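Endo-beta-mannanase (Rhizomucor miehei, PDB 4QP0) probably catalyses the random hydrolysis of (1->4)-beta-D-mannosidic linkages in mannans, galactomannans and glucomannans. Local coordinates at residues A[17-25]-A[348-359]; A[217-225]-A[235-244]. All coordinates share one frame; numbering follows the deposited sequence.

Contact 1: residues A[17-25]-A[348-359]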
ATOM      1  N   LYS A  17      14.806  18.661  -2.738  1.00 50.44           N
ATOM      2  CA  LYS A  17      15.291  17.736  -3.763  1.00 50.47           C
ATOM      3  C   LYS A  17      14.253  16.698  -4.215  1.00 48.30           C
ATOM      4  O   LYS A  17      13.359  16.332  -3.445  1.00 42.15           O
ATOM      5  CB  LYS A  17      16.578  17.039  -3.291  1.00 50.47           C
ATOM      6  CG  LYS A  17      17.674  18.000  -2.866  1.00 53.07           C
ATOM      7  CD  LYS A  17      19.011  17.625  -3.482  1.00 55.20           C
ATOM      8  CE  LYS A  17      20.064  18.685  -3.193  1.00 55.08           C
ATOM      9  NZ  LYS A  17      20.595  18.562  -1.806  1.00 55.39           N
ATOM     10  N   PRO A  18      14.368  16.233  -5.476  1.00 47.69           N
ATOM     11  CA  PRO A  18      13.561  15.101  -5.939  1.00 46.06           C
ATOM     12  C   PRO A  18      13.950  13.808  -5.215  1.00 44.19           C
ATOM     13  O   PRO A  18      15.116  13.623  -4.850  1.00 44.08           O
ATOM     14  CB  PRO A  18      13.899  15.017  -7.433  1.00 47.26           C
ATOM     15  CG  PRO A  18      14.373  16.390  -7.795  1.00 47.39           C
ATOM     16  CD  PRO A  18      15.129  16.847  -6.582  1.00 46.20           C
ATOM     17  N   PHE A  19      12.970  12.932  -5.013  1.00 40.54           N
ATOM     18  CA  PHE A  19      13.136  11.743  -4.185  1.00 38.58           C
ATOM     19  C   PHE A  19      12.752  10.473  -4.960  1.00 37.68           C
ATOM     20  O   PHE A  19      11.573  10.121  -5.069  1.00 38.61           O
ATOM     21  CB  PHE A  19      12.304  11.915  -2.899  1.00 37.62           C
ATOM     22  CG  PHE A  19      12.522  10.846  -1.855  1.00 36.89           C
ATOM     23  CD1 PHE A  19      13.775  10.257  -1.662  1.00 35.92           C
ATOM     24  CD2 PHE A  19      11.469  10.466  -1.016  1.00 35.62           C
ATOM     25  CE1 PHE A  19      13.961   9.283  -0.685  1.00 35.61           C
ATOM     26  CE2 PHE A  19      11.651   9.499  -0.036  1.00 35.14           C
ATOM     27  CZ  PHE A  19      12.897   8.906   0.132  1.00 35.35           C
ATOM     28  N   TYR A  20      13.765   9.814  -5.524  1.00 36.55           N
ATOM     29  CA  TYR A  20      13.609   8.499  -6.156  1.00 34.63           C
ATOM     30  C   TYR A  20      14.077   7.453  -5.157  1.00 33.65           C
ATOM     31  O   TYR A  20      15.120   7.623  -4.529  1.00 32.62           O
ATOM     32  CB  TYR A  20      14.440   8.381  -7.442  1.00 32.70           C
ATOM     33  CG  TYR A  20      13.988   9.264  -8.583  1.00 32.32           C
ATOM     34  CD1 TYR A  20      13.010   8.840  -9.477  1.00 32.87           C
ATOM     35  CD2 TYR A  20      14.554  10.520  -8.781  1.00 33.49           C
ATOM     36  CE1 TYR A  20      12.591   9.645 -10.525  1.00 32.57           C
ATOM     37  CE2 TYR A  20      14.149  11.333  -9.832  1.00 33.71           C
ATOM     38  CZ  TYR A  20      13.163  10.891 -10.696  1.00 33.48           C
ATOM     39  OH  TYR A  20      12.757  11.696 -11.734  1.00 33.89           O
ATOM     40  N   PHE A  21      13.308   6.374  -5.007  1.00 31.59           N
ATOM     41  CA  PHE A  21      13.679   5.323  -4.079  1.00 30.21           C
ATOM     42  C   PHE A  21      13.220   3.937  -4.504  1.00 30.81           C
ATOM     43  O   PHE A  21      12.268   3.794  -5.271  1.00 30.99           O
ATOM     44  CB  PHE A  21      13.170   5.643  -2.674  1.00 29.03           C
ATOM     45  CG  PHE A  21      11.667   5.732  -2.564  1.00 28.73           C
ATOM     46  CD1 PHE A  21      10.911   4.614  -2.235  1.00 28.41           C
ATOM     47  CD2 PHE A  21      11.009   6.948  -2.761  1.00 28.43           C
ATOM     48  CE1 PHE A  21       9.530   4.703  -2.111  1.00 27.24           C
ATOM     49  CE2 PHE A  21       9.632   7.041  -2.638  1.00 27.60           C
ATOM     50  CZ  PHE A  21       8.894   5.916  -2.314  1.00 27.10           C
ATOM     51  N   GLU A  22      13.925   2.922  -4.017  1.00 30.52           N
ATOM     52  CA  GLU A  22      13.360   1.588  -3.914  1.00 31.35           C
ATOM     53  C   GLU A  22      12.935   1.420  -2.461  1.00 31.99           C
ATOM     54  O   GLU A  22      13.724   1.657  -1.551  1.00 32.59           O
ATOM     55  CB  GLU A  22      14.368   0.508  -4.313  1.00 32.80           C
ATOM     56  CG  GLU A  22      13.835  -0.912  -4.161  1.00 34.00           C
ATOM     57  CD  GLU A  22      14.907  -1.969  -4.339  1.00 37.14           C
ATOM     58  OE1 GLU A  22      15.994  -1.636  -4.858  1.00 40.09           O
ATOM     59  OE2 GLU A  22      14.669  -3.137  -3.960  1.00 37.82           O
ATOM     60  N   GLY A  23      11.680   1.050  -2.241  1.00 31.23           N
ATOM     61  CA  GLY A  23      11.193   0.782  -0.899  1.00 30.03           C
ATOM     62  C   GLY A  23      10.921  -0.696  -0.754  1.00 29.33           C
ATOM     63  O   GLY A  23      11.304  -1.475  -1.615  1.00 28.71           O
ATOM     64  N   THR A  24      10.257  -1.086   0.331  1.00 28.49           N
ATOM     65  CA  THR A  24       9.871  -2.482   0.511  1.00 27.95           C
ATOM     66  C   THR A  24       8.523  -2.617   1.222  1.00 27.87           C
ATOM     67  O   THR A  24       7.948  -1.625   1.658  1.00 26.88           O
ATOM     68  CB  THR A  24      10.963  -3.303   1.235  1.00 27.70           C
ATOM     69  OG1 THR A  24      10.609  -4.689   1.204  1.00 28.20           O
ATOM     70  CG2 THR A  24      11.137  -2.862   2.684  1.00 26.96           C
ATOM     71  N   ASN A  25       8.016  -3.847   1.292  1.00 28.25           N
ATOM     72  CA  ASN A  25       6.815  -4.158   2.058  1.00 28.80           C
ATOM     73  C   ASN A  25       7.146  -5.005   3.275  1.00 29.33           C
ATOM     74  O   ASN A  25       8.095  -5.806   3.250  1.00 29.56           O
ATOM     75  CB  ASN A  25       5.782  -4.894   1.206  1.00 28.47           C
ATOM     76  CG  ASN A  25       5.028  -3.975   0.268  1.00 28.56           C
ATOM     77  OD1 ASN A  25       3.888  -3.590   0.544  1.00 28.61           O
ATOM     78  ND2 ASN A  25       5.657  -3.620  -0.850  1.00 27.01           N
ATOM     79  N   THR A 348      19.134  -8.515  -6.534  1.00 31.65           N
ATOM     80  CA  THR A 348      17.679  -8.521  -6.335  1.00 31.72           C
ATOM     81  C   THR A 348      17.165  -7.188  -5.778  1.00 32.99           C
ATOM     82  O   THR A 348      16.038  -6.776  -6.067  1.00 32.93           O
ATOM     83  CB  THR A 348      17.216  -9.668  -5.404  1.00 31.01           C
ATOM     84  OG1 THR A 348      17.934  -9.616  -4.167  1.00 30.98           O
ATOM     85  CG2 THR A 348      17.451 -11.022  -6.041  1.00 31.19           C
ATOM     86  N   VAL A 349      17.993  -6.516  -4.978  1.00 34.49           N
ATOM     87  CA  VAL A 349      17.523  -5.385  -4.174  1.00 33.40           C
ATOM     88  C   VAL A 349      18.507  -4.220  -4.146  1.00 34.86           C
ATOM     89  O   VAL A 349      18.113  -3.070  -4.351  1.00 34.95           O
ATOM     90  CB  VAL A 349      17.238  -5.822  -2.720  1.00 32.79           C
ATOM     91  CG1 VAL A 349      16.979  -4.613  -1.833  1.00 33.82           C
ATOM     92  CG2 VAL A 349      16.063  -6.791  -2.653  1.00 32.75           C
ATOM     93  N   THR A 350      19.779  -4.533  -3.899  1.00 34.11           N
ATOM     94  CA  THR A 350      20.781  -3.526  -3.532  1.00 34.64           C
ATOM     95  C   THR A 350      21.226  -2.612  -4.675  1.00 34.73           C
ATOM     96  O   THR A 350      21.199  -1.383  -4.529  1.00 35.22           O
ATOM     97  CB  THR A 350      21.976  -4.167  -2.773  1.00 33.66           C
ATOM     98  OG1 THR A 350      21.711  -4.107  -1.371  1.00 33.48           O
ATOM     99  CG2 THR A 350      23.306  -3.464  -3.051  1.00 35.40           C
ATOM    100  N   ASN A 351      21.618  -3.205  -5.803  1.00 33.53           N
ATOM    101  CA  ASN A 351      22.040  -2.428  -6.967  1.00 32.93           C
ATOM    102  C   ASN A 351      21.043  -1.337  -7.320  1.00 33.29           C
ATOM    103  O   ASN A 351      21.432  -0.205  -7.603  1.00 34.30           O
ATOM    104  CB  ASN A 351      22.281  -3.338  -8.172  1.00 31.25           C
ATOM    105  CG  ASN A 351      23.578  -4.126  -8.056  1.00 32.20           C
ATOM    106  OD1 ASN A 351      24.354  -3.953  -7.105  1.00 30.10           O
ATOM    107  ND2 ASN A 351      23.815  -5.009  -9.023  1.00 31.80           N
ATOM    108  N   HIS A 352      19.758  -1.684  -7.276  1.00 33.36           N
ATOM    109  CA  HIS A 352      18.694  -0.764  -7.645  1.00 33.26           C
ATOM    110  C   HIS A 352      18.433   0.285  -6.607  1.00 33.91           C
ATOM    111  O   HIS A 352      18.132   1.433  -6.951  1.00 35.69           O
ATOM    112  CB  HIS A 352      17.414  -1.532  -7.940  1.00 32.45           C
ATOM    113  CG  HIS A 352      16.272  -0.666  -8.410  1.00 31.69           C
ATOM    114  ND1 HIS A 352      16.356   0.115  -9.503  1.00 31.10           N
ATOM    115  CD2 HIS A 352      14.986  -0.491  -7.896  1.00 30.82           C
ATOM    116  CE1 HIS A 352      15.185   0.758  -9.680  1.00 30.97           C
ATOM    117  NE2 HIS A 352      14.350   0.386  -8.695  1.00 29.84           N
ATOM    118  N   ALA A 353      18.524  -0.092  -5.333  1.00 34.08           N
ATOM    119  CA  ALA A 353      18.288   0.846  -4.233  1.00 34.67           C
ATOM    120  C   ALA A 353      19.253   2.028  -4.315  1.00 35.76           C
ATOM    121  O   ALA A 353      18.833   3.187  -4.218  1.00 35.59           O
ATOM    122  CB  ALA A 353      18.398   0.142  -2.889  1.00 33.87           C
ATOM    123  N   ASP A 354      20.537   1.723  -4.526  1.00 36.52           N
ATOM    124  CA  ASP A 354      21.587   2.735  -4.701  1.00 37.54           C
ATOM    125  C   ASP A 354      21.355   3.621  -5.923  1.00 35.83           C
ATOM    126  O   ASP A 354      21.585   4.827  -5.865  1.00 37.54           O
ATOM    127  CB  ASP A 354      22.976   2.078  -4.795  1.00 39.27           C
ATOM    128  CG  ASP A 354      23.317   1.235  -3.571  1.00 42.51           C
ATOM    129  OD1 ASP A 354      23.091   1.692  -2.424  1.00 45.32           O
ATOM    130  OD2 ASP A 354      23.817   0.106  -3.755  1.00 44.14           O
ATOM    131  N   ALA A 355      20.901   3.019  -7.020  1.00 34.26           N
ATOM    132  CA  ALA A 355      20.665   3.745  -8.265  1.00 33.89           C
ATOM    133  C   ALA A 355      19.498   4.736  -8.151  1.00 34.41           C
ATOM    134  O   ALA A 355      19.556   5.823  -8.724  1.00 35.14           O
ATOM    135  CB  ALA A 355      20.452   2.775  -9.419  1.00 33.05           C
ATOM    136  N   MET A 356      18.451   4.367  -7.414  1.00 32.26           N
ATOM    137  CA  MET A 356      17.377   5.309  -7.120  1.00 32.88           C
ATOM    138  C   MET A 356      17.831   6.379  -6.126  1.00 33.52           C
ATOM    139  O   MET A 356      17.480   7.547  -6.270  1.00 34.16           O
ATOM    140  CB  MET A 356      16.132   4.587  -6.590  1.00 32.54           C
ATOM    141  CG  MET A 356      15.528   3.584  -7.559  1.00 31.84           C
ATOM    142  SD  MET A 356      14.814   4.339  -9.030  1.00 32.04           S
ATOM    143  CE  MET A 356      13.122   4.589  -8.475  1.00 29.04           C
ATOM    144  N   ALA A 357      18.610   5.976  -5.122  1.00 34.55           N
ATOM    145  CA  ALA A 357      19.178   6.909  -4.143  1.00 34.54           C
ATOM    146  C   ALA A 357      20.013   7.989  -4.825  1.00 35.46           C
ATOM    147  O   ALA A 357      19.940   9.168  -4.463  1.00 34.79           O
ATOM    148  CB  ALA A 357      20.026   6.157  -3.127  1.00 34.10           C
ATOM    149  N   LYS A 358      20.796   7.564  -5.815  1.00 37.06           N
ATOM    150  CA  LYS A 358      21.704   8.429  -6.561  1.00 38.91           C
ATOM    151  C   LYS A 358      20.972   9.434  -7.465  1.00 40.14           C
ATOM    152  O   LYS A 358      21.409  10.572  -7.594  1.00 40.97           O
ATOM    153  CB  LYS A 358      22.686   7.567  -7.371  1.00 38.92           C
ATOM    154  CG  LYS A 358      23.843   8.319  -8.017  1.00 40.20           C
ATOM    155  N   LYS A 359      19.856   9.018  -8.068  1.00 43.81           N
ATOM    156  CA  LYS A 359      19.112   9.848  -9.047  1.00 46.13           C
ATOM    157  C   LYS A 359      18.791  11.279  -8.587  1.00 47.35           C
ATOM    158  O   LYS A 359      18.158  11.494  -7.553  1.00 47.54           O
ATOM    159  CB  LYS A 359      17.822   9.149  -9.494  1.00 47.29           C
ATOM    160  CG  LYS A 359      18.029   8.032 -10.505  1.00 48.33           C
ATOM    161  CD  LYS A 359      16.708   7.564 -11.104  1.00 49.58           C
ATOM    162  CE  LYS A 359      16.304   8.412 -12.305  1.00 50.11           C
ATOM    163  NZ  LYS A 359      15.080   7.885 -12.968  1.00 49.18           N
TER
HETATM  164  O   HOH W   1      16.536   9.979  -5.307  1.00 33.11           O
HETATM  165  O   HOH W   2      16.468   3.607  -2.573  1.00 18.87           O
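Tyr20, Phe21 and Glu22 pack against the C-terminal helix in a largely buried helix-on-sheet contact on the outer side of the TIM barrel. Strand 17-25 pairs in parallel with both 51-55 and 320-323, so it is where the barrel closes, and helix 345-358 covers that seam. The axes of strand 21-25 and helix 348-358 approach to 6.5 Å and run at 133° to each other. At the centre, Met356 lays its CB against the backbone of Phe21, and its bent chain brings CE within 3.4 Å of Phe21 O, at the edge of the Tyr20 ring.

Glu22 reaches along the helix with CG anti to the backbone N (chi1 177°) and the chain extended. Its OE1 arrives 2.6 Å from Val349 O and also lies by the edge of the His352 ring, while OE2 rests against Val349 CG1. His352 itself hydrogen-bonds to Glu314 and Asp321, outside the two segments. At the other end Lys359, the last residue, folds over one face of Tyr20: CE sits 4.2 Å from the ring centroid and only 4° off the ring normal, and NZ makes a cation-pi contact 4.3 Å from that centroid. Asp317 joins these two, forming a salt bridge with Lys359 and a hydrogen bond with the Tyr20 hydroxyl.

The backbones are joined through water rather than directly. Water 2 accepts from Glu22 N at 3.0 Å and donates to Ala353 O at 2.9 Å; water 1 accepts from Tyr20 N and bridges to Met356 O, where it has other acceptors to choose among. Here two backbones with no clear direct hydrogen bond between them are bridged by waters, and the short approach of Glu22 to a carbonyl oxygen suggests that its carboxyl group is probably protonated.

Contact 2: residues A[217-225]-A[235-244]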
ATOM      1  N   VAL A 217      -4.295   5.447  -3.352  1.00 31.21           N
ATOM      2  CA  VAL A 217      -5.276   4.384  -3.149  1.00 30.69           C
ATOM      3  C   VAL A 217      -4.621   3.138  -2.583  1.00 30.29           C
ATOM      4  O   VAL A 217      -5.081   2.611  -1.571  1.00 30.40           O
ATOM      5  CB  VAL A 217      -6.059   4.050  -4.436  1.00 30.81           C
ATOM      6  CG1 VAL A 217      -7.002   2.874  -4.212  1.00 30.80           C
ATOM      7  CG2 VAL A 217      -6.830   5.269  -4.898  1.00 29.96           C
ATOM      8  N   GLY A 218      -3.545   2.685  -3.233  1.00 30.84           N
ATOM      9  CA  GLY A 218      -2.886   1.424  -2.893  1.00 28.77           C
ATOM     10  C   GLY A 218      -3.376   0.275  -3.755  1.00 30.28           C
ATOM     11  O   GLY A 218      -3.276  -0.888  -3.359  1.00 30.66           O
ATOM     12  N   ASP A 219      -3.918   0.600  -4.931  1.00 31.23           N
ATOM     13  CA  ASP A 219      -4.470  -0.398  -5.857  1.00 31.82           C
ATOM     14  C   ASP A 219      -3.389  -1.066  -6.686  1.00 31.56           C
ATOM     15  O   ASP A 219      -2.225  -0.657  -6.648  1.00 32.03           O
ATOM     16  CB  ASP A 219      -5.536   0.215  -6.778  1.00 33.35           C
ATOM     17  CG  ASP A 219      -4.971   1.258  -7.759  1.00 35.82           C
ATOM     18  OD1 ASP A 219      -4.360   2.265  -7.314  1.00 36.84           O
ATOM     19  OD2 ASP A 219      -5.176   1.087  -8.989  1.00 37.63           O
ATOM     20  N   GLU A 220      -3.787  -2.088  -7.442  1.00 30.75           N
ATOM     21  CA  GLU A 220      -2.869  -2.831  -8.302  1.00 30.46           C
ATOM     22  C   GLU A 220      -2.509  -2.062  -9.573  1.00 30.23           C
ATOM     23  O   GLU A 220      -1.540  -2.412 -10.266  1.00 29.10           O
ATOM     24  CB  GLU A 220      -3.449  -4.203  -8.651  1.00 29.80           C
ATOM     25  CG  GLU A 220      -3.408  -5.183  -7.494  1.00 30.61           C
ATOM     26  CD  GLU A 220      -4.556  -6.175  -7.515  1.00 32.91           C
ATOM     27  OE1 GLU A 220      -5.741  -5.746  -7.480  1.00 32.75           O
ATOM     28  OE2 GLU A 220      -4.271  -7.392  -7.551  1.00 33.77           O
ATOM     29  N   GLY A 221      -3.296  -1.028  -9.873  1.00 28.67           N
ATOM     30  CA  GLY A 221      -3.034  -0.145 -11.004  1.00 28.34           C
ATOM     31  C   GLY A 221      -3.785  -0.525 -12.256  1.00 28.24           C
ATOM     32  O   GLY A 221      -3.384  -0.169 -13.362  1.00 27.65           O
ATOM     33  N   PHE A 222      -4.893  -1.235 -12.077  1.00 30.44           N
ATOM     34  CA  PHE A 222      -5.712  -1.692 -13.198  1.00 30.90           C
ATOM     35  C   PHE A 222      -6.368  -0.531 -13.937  1.00 31.32           C
ATOM     36  O   PHE A 222      -6.961   0.347 -13.311  1.00 32.27           O
ATOM     37  CB  PHE A 222      -6.747  -2.737 -12.742  1.00 30.22           C
ATOM     38  CG  PHE A 222      -6.136  -4.002 -12.170  1.00 30.97           C
ATOM     39  CD1 PHE A 222      -4.818  -4.379 -12.481  1.00 30.64           C
ATOM     40  CD2 PHE A 222      -6.874  -4.828 -11.329  1.00 30.23           C
ATOM     41  CE1 PHE A 222      -4.261  -5.534 -11.950  1.00 30.24           C
ATOM     42  CE2 PHE A 222      -6.323  -5.994 -10.808  1.00 30.10           C
ATOM     43  CZ  PHE A 222      -5.019  -6.349 -11.124  1.00 30.77           C
ATOM     44  N   PHE A 223      -6.227  -0.534 -15.269  1.00 31.49           N
ATOM     45  CA  PHE A 223      -6.789   0.504 -16.144  1.00 30.76           C
ATOM     46  C   PHE A 223      -8.222   0.216 -16.540  1.00 31.75           C
ATOM     47  O   PHE A 223      -8.704  -0.904 -16.399  1.00 34.37           O
ATOM     48  CB  PHE A 223      -5.977   0.620 -17.430  1.00 29.18           C
ATOM     49  CG  PHE A 223      -4.596   1.149 -17.231  1.00 28.73           C
ATOM     50  CD1 PHE A 223      -4.383   2.502 -16.983  1.00 28.24           C
ATOM     51  CD2 PHE A 223      -3.500   0.297 -17.311  1.00 27.72           C
ATOM     52  CE1 PHE A 223      -3.100   2.991 -16.807  1.00 27.99           C
ATOM     53  CE2 PHE A 223      -2.219   0.782 -17.135  1.00 27.53           C
ATOM     54  CZ  PHE A 223      -2.017   2.130 -16.884  1.00 27.75           C
ATOM     55  N   ASN A 224      -8.892   1.238 -17.060  1.00 31.98           N
ATOM     56  CA  ASN A 224     -10.207   1.079 -17.659  1.00 31.95           C
ATOM     57  C   ASN A 224     -10.197   1.637 -19.074  1.00 33.48           C
ATOM     58  O   ASN A 224     -10.949   2.556 -19.409  1.00 33.86           O
ATOM     59  CB  ASN A 224     -11.286   1.731 -16.788  1.00 31.23           C
ATOM     60  CG  ASN A 224     -12.658   1.706 -17.432  1.00 29.94           C
ATOM     61  OD1 ASN A 224     -13.010   0.772 -18.146  1.00 29.55           O
ATOM     62  ND2 ASN A 224     -13.434   2.749 -17.191  1.00 28.84           N
ATOM     63  N   ARG A 225      -9.324   1.075 -19.905  1.00 35.28           N
ATOM     64  CA  ARG A 225      -9.203   1.510 -21.287  1.00 37.17           C
ATOM     65  C   ARG A 225     -10.031   0.623 -22.230  1.00 38.76           C
ATOM     66  O   ARG A 225      -9.741  -0.563 -22.408  1.00 38.84           O
ATOM     67  CB  ARG A 225      -7.734   1.597 -21.709  1.00 37.11           C
ATOM     68  CG  ARG A 225      -7.100   2.967 -21.466  1.00 37.36           C
ATOM     69  CD  ARG A 225      -6.154   2.989 -20.275  1.00 36.13           C
ATOM     70  NE  ARG A 225      -4.768   2.748 -20.670  1.00 37.32           N
ATOM     71  CZ  ARG A 225      -3.751   3.587 -20.470  1.00 35.85           C
ATOM     72  NH1 ARG A 225      -3.929   4.748 -19.858  1.00 34.16           N
ATOM     73  NH2 ARG A 225      -2.533   3.247 -20.877  1.00 37.31           N
ATOM     74  N   GLY A 235     -10.664  -2.532 -17.577  1.00 33.69           N
ATOM     75  CA  GLY A 235     -11.633  -2.149 -16.565  1.00 35.79           C
ATOM     76  C   GLY A 235     -12.531  -3.273 -16.089  1.00 37.33           C
ATOM     77  O   GLY A 235     -13.568  -3.021 -15.481  1.00 38.57           O
ATOM     78  N   GLY A 236     -12.130  -4.512 -16.356  1.00 37.58           N
ATOM     79  CA  GLY A 236     -12.885  -5.678 -15.908  1.00 37.52           C
ATOM     80  C   GLY A 236     -12.966  -5.804 -14.397  1.00 36.88           C
ATOM     81  O   GLY A 236     -13.978  -6.276 -13.862  1.00 37.31           O
ATOM     82  N   SER A 237     -11.897  -5.386 -13.718  1.00 35.19           N
ATOM     83  CA  SER A 237     -11.817  -5.398 -12.250  1.00 34.37           C
ATOM     84  C   SER A 237     -12.789  -4.425 -11.560  1.00 34.25           C
ATOM     85  O   SER A 237     -13.095  -4.573 -10.369  1.00 34.27           O
ATOM     86  CB  SER A 237     -10.390  -5.072 -11.813  1.00 32.37           C
ATOM     87  OG  SER A 237     -10.028  -3.773 -12.246  1.00 32.38           O
ATOM     88  N   GLY A 238     -13.255  -3.433 -12.311  1.00 34.42           N
ATOM     89  CA  GLY A 238     -14.077  -2.359 -11.763  1.00 35.28           C
ATOM     90  C   GLY A 238     -13.250  -1.175 -11.289  1.00 35.81           C
ATOM     91  O   GLY A 238     -13.754  -0.311 -10.581  1.00 35.49           O
ATOM     92  N   MET A 239     -11.977  -1.139 -11.688  1.00 36.89           N
ATOM     93  CA  MET A 239     -11.046  -0.077 -11.291  1.00 37.70           C
ATOM     94  C   MET A 239     -10.591   0.727 -12.498  1.00 37.74           C
ATOM     95  O   MET A 239     -10.578   0.226 -13.618  1.00 40.90           O
ATOM     96  CB  MET A 239      -9.822  -0.662 -10.584  1.00 37.45           C
ATOM     97  CG  MET A 239     -10.131  -1.350  -9.271  1.00 38.30           C
ATOM     98  SD  MET A 239     -10.804  -0.244  -8.018  1.00 40.43           S
ATOM     99  CE  MET A 239      -9.334   0.655  -7.529  1.00 38.23           C
ATOM    100  N   ASP A 240     -10.190   1.967 -12.258  1.00 36.61           N
ATOM    101  CA  ASP A 240      -9.906   2.897 -13.337  1.00 34.83           C
ATOM    102  C   ASP A 240      -8.734   3.757 -12.924  1.00 33.02           C
ATOM    103  O   ASP A 240      -8.926   4.872 -12.434  1.00 35.28           O
ATOM    104  CB  ASP A 240     -11.144   3.762 -13.607  1.00 33.67           C
ATOM    105  CG  ASP A 240     -11.035   4.588 -14.884  1.00 35.18           C
ATOM    106  OD1 ASP A 240      -9.909   4.905 -15.341  1.00 35.43           O
ATOM    107  OD2 ASP A 240     -12.103   4.946 -15.426  1.00 35.70           O
ATOM    108  N   PHE A 241      -7.525   3.239 -13.120  1.00 30.75           N
ATOM    109  CA  PHE A 241      -6.300   3.955 -12.754  1.00 29.99           C
ATOM    110  C   PHE A 241      -6.311   5.389 -13.254  1.00 28.65           C
ATOM    111  O   PHE A 241      -5.959   6.296 -12.509  1.00 29.42           O
ATOM    112  CB  PHE A 241      -5.065   3.226 -13.289  1.00 29.77           C
ATOM    113  CG  PHE A 241      -3.752   3.837 -12.863  1.00 29.51           C
ATOM    114  CD1 PHE A 241      -3.171   3.497 -11.646  1.00 29.51           C
ATOM    115  CD2 PHE A 241      -3.074   4.723 -13.697  1.00 30.33           C
ATOM    116  CE1 PHE A 241      -1.951   4.042 -11.260  1.00 29.76           C
ATOM    117  CE2 PHE A 241      -1.841   5.268 -13.320  1.00 30.30           C
ATOM    118  CZ  PHE A 241      -1.281   4.928 -12.097  1.00 29.20           C
ATOM    119  N   ASP A 242      -6.715   5.589 -14.504  1.00 28.62           N
ATOM    120  CA  ASP A 242      -6.800   6.933 -15.091  1.00 29.54           C
ATOM    121  C   ASP A 242      -7.710   7.875 -14.295  1.00 29.70           C
ATOM    122  O   ASP A 242      -7.319   9.005 -13.976  1.00 29.46           O
ATOM    123  CB  ASP A 242      -7.254   6.867 -16.556  1.00 30.02           C
ATOM    124  CG  ASP A 242      -6.218   6.204 -17.465  1.00 31.48           C
ATOM    125  OD1 ASP A 242      -4.999   6.422 -17.264  1.00 30.21           O
ATOM    126  OD2 ASP A 242      -6.634   5.462 -18.383  1.00 32.55           O
ATOM    127  N   ALA A 243      -8.913   7.408 -13.964  1.00 29.34           N
ATOM    128  CA  ALA A 243      -9.860   8.247 -13.239  1.00 30.11           C
ATOM    129  C   ALA A 243      -9.389   8.521 -11.809  1.00 30.48           C
ATOM    130  O   ALA A 243      -9.723   9.564 -11.235  1.00 31.96           O
ATOM    131  CB  ALA A 243     -11.262   7.638 -13.250  1.00 29.43           C
ATOM    132  N   ILE A 244      -8.617   7.594 -11.242  1.00 29.38           N
ATOM    133  CA  ILE A 244      -8.085   7.754  -9.886  1.00 28.54           C
ATOM    134  C   ILE A 244      -6.998   8.823  -9.868  1.00 28.81           C
ATOM    135  O   ILE A 244      -7.083   9.793  -9.112  1.00 29.29           O
ATOM    136  CB  ILE A 244      -7.557   6.418  -9.313  1.00 29.18           C
ATOM    137  CG1 ILE A 244      -8.721   5.480  -8.973  1.00 29.78           C
ATOM    138  CG2 ILE A 244      -6.697   6.652  -8.079  1.00 28.82           C
ATOM    139  CD1 ILE A 244      -8.330   4.016  -8.901  1.00 29.56           C
TER
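Phe241, at the start of helix 241-245, packs against Gly221 and Phe223 of the loop that leaves strand 214-216, and its own N donates to Phe222 O at 3.0 Å. This bond ties the first turn of the helix to the loop. With chi1 at -175°, opposite the backbone N, the Phe241 ring is carried toward the loop, where CD1 lies 3.7 Å from Gly221 CA and CD2 3.6 Å from Phe223 CE1. The two phenyl planes meet obliquely, at 71°, and His278 of helix 270-284 stacks on Phe223 while meeting Phe241 edge-to-face. Deeper still, Val217 CG2 and Ile244 CG2 press together at 3.5 Å, tighter than usual for two methyls. At the turn 235-238, Ser237 OG sits at the edge of the Phe222 ring.

Toward solvent the packing gives way to polar pairs among partly exposed residues. Asn224 ND2 donates almost straight to Asp240 OD2 at 3.1 Å, reaching it from above the carboxylate plane, while the other oxygen, OD1, caps the helix by accepting from Ala243 N at 3.0 Å. Arg225 forms a salt bridge with Asp242, NH1 donating to the syn lone pair of OD2 at 3.2 Å, the two flat groups nearly coplanar. Asp240 thus divides its oxygens between helix and loop, so the N-cap that starts the helix also fixes it to the preceding loop.

Contacts 1 and 2 are both mostly buried, yet they join different kinds of element and have none in common. Contact 1 brings a barrel strand near the start of the chain to the covering terminal helix, whereas contact 2 folds a loop back on a turn and short helix whose segment begins only ten residues further on. Along the sequence the second falls between the two halves of the first; their centres are 26 Å apart, and their nearest atoms stay about 9 Å from each other. Across contact 1 waters bridge the backbones, alongside packing and a cation-pi contact; contact 2 relies on direct bonds and an aromatic cluster, with a salt bridge and an amide-carboxylate bond at its more exposed margin.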